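Local coordinates for esterase LipW (PDB 3QH4), which probably hydrolyses ester bonds, as an alpha/beta-hydrolase-fold esterase of the Abhydrolase_3 family, at residues D104-L109 / L293-T298. Sequence-based numbering, arbitrary orientation.
Sequences DHRQCL and LLPEWT
Arg106, in the first turn of helix 105-115, comes nearest to Pro295 of the 294-297 type I beta turn, with 8.1 Å between their CA atoms. The contact joins two parts of the alpha/beta hydrolase fold. One is the helix that follows the loop after strand 85-91. The other is the short link between helix 290-293 and the C-terminal helix 298-315. The turn is closed by a backbone bond from Trp297 N to Leu294 O.

Arg106 makes all the contact from the helix side. Its CG is anti to the backbone N (chi1 -179°), which sends the chain across to the turn. The guanidinium grips the carboxylate of Glu296 end-on, in a two-pronged salt bridge. NH2 bonds to OE1 of Glu296 at 3.0 Å, and NH1 bonds to its OE2 at 3.1 Å. Both oxygens lie almost in the guanidinium plane and are met on their syn sides, though from well out of the carboxylate plane. The two planes are turned 31° apart. Glu296 points its first bond neither at the helix nor away from it; the bend of its chain at chi2 (-58°) brings the carboxylate back to the arginine.

NE makes a salt bridge with OE2 of Glu110, one turn further along the same helix. Arg106 is thus paired with two acids, Glu296 at the NH1/NH2 end and Glu110 at NE, which would probably favour its charged form and should limit rotation of the guanidinium. The site is at the protein surface.

The ring of Pro295 crosses the arginine chain at about a right angle. CB of Pro295 lies over one face of the guanidinium, 3.6 Å from NH1 of Arg106, and CG sits out past that nitrogen, at 3.7 Å.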
loop_
_atom_site.group_PDB
_atom_site.type_symbol
_atom_site.label_atom_id
_atom_site.label_comp_id
_atom_site.label_asym_id
_atom_site.label_seq_id
_atom_site.Cartn_x
_atom_site.Cartn_y
_atom_site.Cartn_z
ATOM N N ASP A 104 5.951 -5.144 4.177
ATOM C CA ASP A 104 4.540 -5.394 4.450
ATOM C C ASP A 104 4.253 -6.892 4.377
ATOM O O ASP A 104 3.151 -7.323 4.008
ATOM C CB ASP A 104 3.675 -4.656 3.417
ATOM C CG ASP A 104 3.570 -3.162 3.702
ATOM O OD1 ASP A 104 4.008 -2.710 4.785
ATOM O OD2 ASP A 104 2.976 -2.473 2.854
ATOM N N HIS A 105 5.259 -7.697 4.722
ATOM C CA HIS A 105 5.074 -9.173 4.729
ATOM C C HIS A 105 3.879 -9.593 5.616
ATOM O O HIS A 105 3.078 -10.419 5.196
ATOM C CB HIS A 105 6.392 -9.801 5.185
ATOM C CG HIS A 105 6.423 -11.301 5.186
ATOM N ND1 HIS A 105 6.439 -12.057 4.029
ATOM C CD2 HIS A 105 6.540 -12.178 6.210
ATOM C CE1 HIS A 105 6.513 -13.340 4.348
ATOM N NE2 HIS A 105 6.591 -13.441 5.663
ATOM N N ARG A 106 3.758 -9.010 6.806
ATOM C CA ARG A 106 2.651 -9.365 7.702
ATOM C C ARG A 106 1.312 -9.059 7.020
ATOM O O ARG A 106 0.407 -9.886 7.032
ATOM C CB ARG A 106 2.753 -8.627 9.036
ATOM C CG ARG A 106 1.620 -8.973 10.021
ATOM C CD ARG A 106 1.604 -10.448 10.434
ATOM N NE ARG A 106 0.614 -10.693 11.501
ATOM C CZ ARG A 106 0.829 -10.498 12.799
ATOM N NH1 ARG A 106 2.003 -10.013 13.244
ATOM N NH2 ARG A 106 -0.157 -10.759 13.665
ATOM N N GLN A 107 1.185 -7.854 6.446
ATOM C CA GLN A 107 -0.039 -7.480 5.752
ATOM C C GLN A 107 -0.403 -8.496 4.666
ATOM O O GLN A 107 -1.577 -8.862 4.520
ATOM C CB GLN A 107 0.117 -6.057 5.181
ATOM C CG GLN A 107 -0.959 -5.575 4.141
ATOM C CD GLN A 107 -2.328 -5.255 4.786
ATOM O OE1 GLN A 107 -2.657 -4.084 5.017
ATOM N NE2 GLN A 107 -3.127 -6.286 5.033
ATOM N N CYS A 108 0.607 -8.944 3.905
ATOM C CA CYS A 108 0.379 -9.879 2.800
ATOM C C CYS A 108 -0.104 -11.214 3.349
ATOM O O CYS A 108 -1.025 -11.815 2.774
ATOM C CB CYS A 108 1.645 -10.058 1.938
ATOM S SG CYS A 108 1.994 -8.580 0.934
ATOM N N LEU A 109 0.509 -11.680 4.439
ATOM C CA LEU A 109 0.123 -12.952 5.035
ATOM C C LEU A 109 -1.332 -12.888 5.494
ATOM O O LEU A 109 -2.098 -13.857 5.354
ATOM C CB LEU A 109 1.020 -13.316 6.227
ATOM C CG LEU A 109 2.465 -13.666 5.831
ATOM C CD1 LEU A 109 3.308 -13.609 7.098
ATOM C CD2 LEU A 109 2.582 -15.043 5.125
ATOM N N LEU A 293 3.057 -0.877 13.297
ATOM C CA LEU A 293 3.585 -0.592 14.632
ATOM C C LEU A 293 3.106 -1.594 15.678
ATOM O O LEU A 293 3.885 -1.979 16.561
ATOM C CB LEU A 293 3.241 0.840 15.090
ATOM C CG LEU A 293 3.927 1.983 14.307
ATOM C CD1 LEU A 293 3.143 3.297 14.432
ATOM C CD2 LEU A 293 5.388 2.192 14.763
ATOM N N LEU A 294 1.845 -2.010 15.563
ATOM C CA LEU A 294 1.226 -2.875 16.576
ATOM C C LEU A 294 0.311 -3.887 15.911
ATOM O O LEU A 294 -0.897 -3.769 16.010
ATOM C CB LEU A 294 0.391 -2.035 17.551
ATOM C CG LEU A 294 0.956 -1.456 18.827
ATOM C CD1 LEU A 294 -0.170 -0.974 19.755
ATOM C CD2 LEU A 294 1.868 -2.472 19.562
ATOM N N PRO A 295 0.879 -4.900 15.233
ATOM C CA PRO A 295 -0.034 -5.754 14.446
ATOM C C PRO A 295 -0.970 -6.619 15.296
ATOM O O PRO A 295 -1.998 -7.085 14.789
ATOM C CB PRO A 295 0.904 -6.631 13.610
ATOM C CG PRO A 295 2.256 -6.433 14.152
ATOM C CD PRO A 295 2.298 -5.161 14.961
ATOM N N GLU A 296 -0.661 -6.795 16.586
ATOM C CA GLU A 296 -1.557 -7.596 17.442
ATOM C C GLU A 296 -2.664 -6.774 18.129
ATOM O O GLU A 296 -3.540 -7.316 18.790
ATOM C CB GLU A 296 -0.759 -8.360 18.518
ATOM C CG GLU A 296 0.586 -8.867 18.100
ATOM C CD GLU A 296 0.567 -9.800 16.914
ATOM O OE1 GLU A 296 -0.481 -10.417 16.632
ATOM O OE2 GLU A 296 1.635 -9.909 16.271
ATOM N N TRP A 297 -2.602 -5.460 17.993
ATOM C CA TRP A 297 -3.553 -4.603 18.639
ATOM C C TRP A 297 -4.944 -4.886 18.084
ATOM O O TRP A 297 -5.096 -5.167 16.913
ATOM C CB TRP A 297 -3.131 -3.159 18.349
ATOM C CG TRP A 297 -3.998 -2.045 18.896
ATOM C CD1 TRP A 297 -4.676 -2.020 20.089
ATOM C CD2 TRP A 297 -4.154 -0.758 18.313
ATOM N NE1 TRP A 297 -5.323 -0.814 20.227
ATOM C CE2 TRP A 297 -5.006 -0.018 19.159
ATOM C CE3 TRP A 297 -3.713 -0.174 17.101
ATOM C CZ2 TRP A 297 -5.414 1.288 18.862
ATOM C CZ3 TRP A 297 -4.108 1.115 16.805
ATOM C CH2 TRP A 297 -4.967 1.840 17.694
ATOM N N THR A 298 -5.956 -4.831 18.941
ATOM C CA THR A 298 -7.336 -5.091 18.488
ATOM C C THR A 298 -7.686 -4.232 17.253
ATOM O O THR A 298 -8.347 -4.697 16.343
ATOM C CB THR A 298 -8.371 -4.861 19.611
ATOM O OG1 THR A 298 -8.050 -3.659 20.329
ATOM C CG2 THR A 298 -8.349 -6.028 20.576
#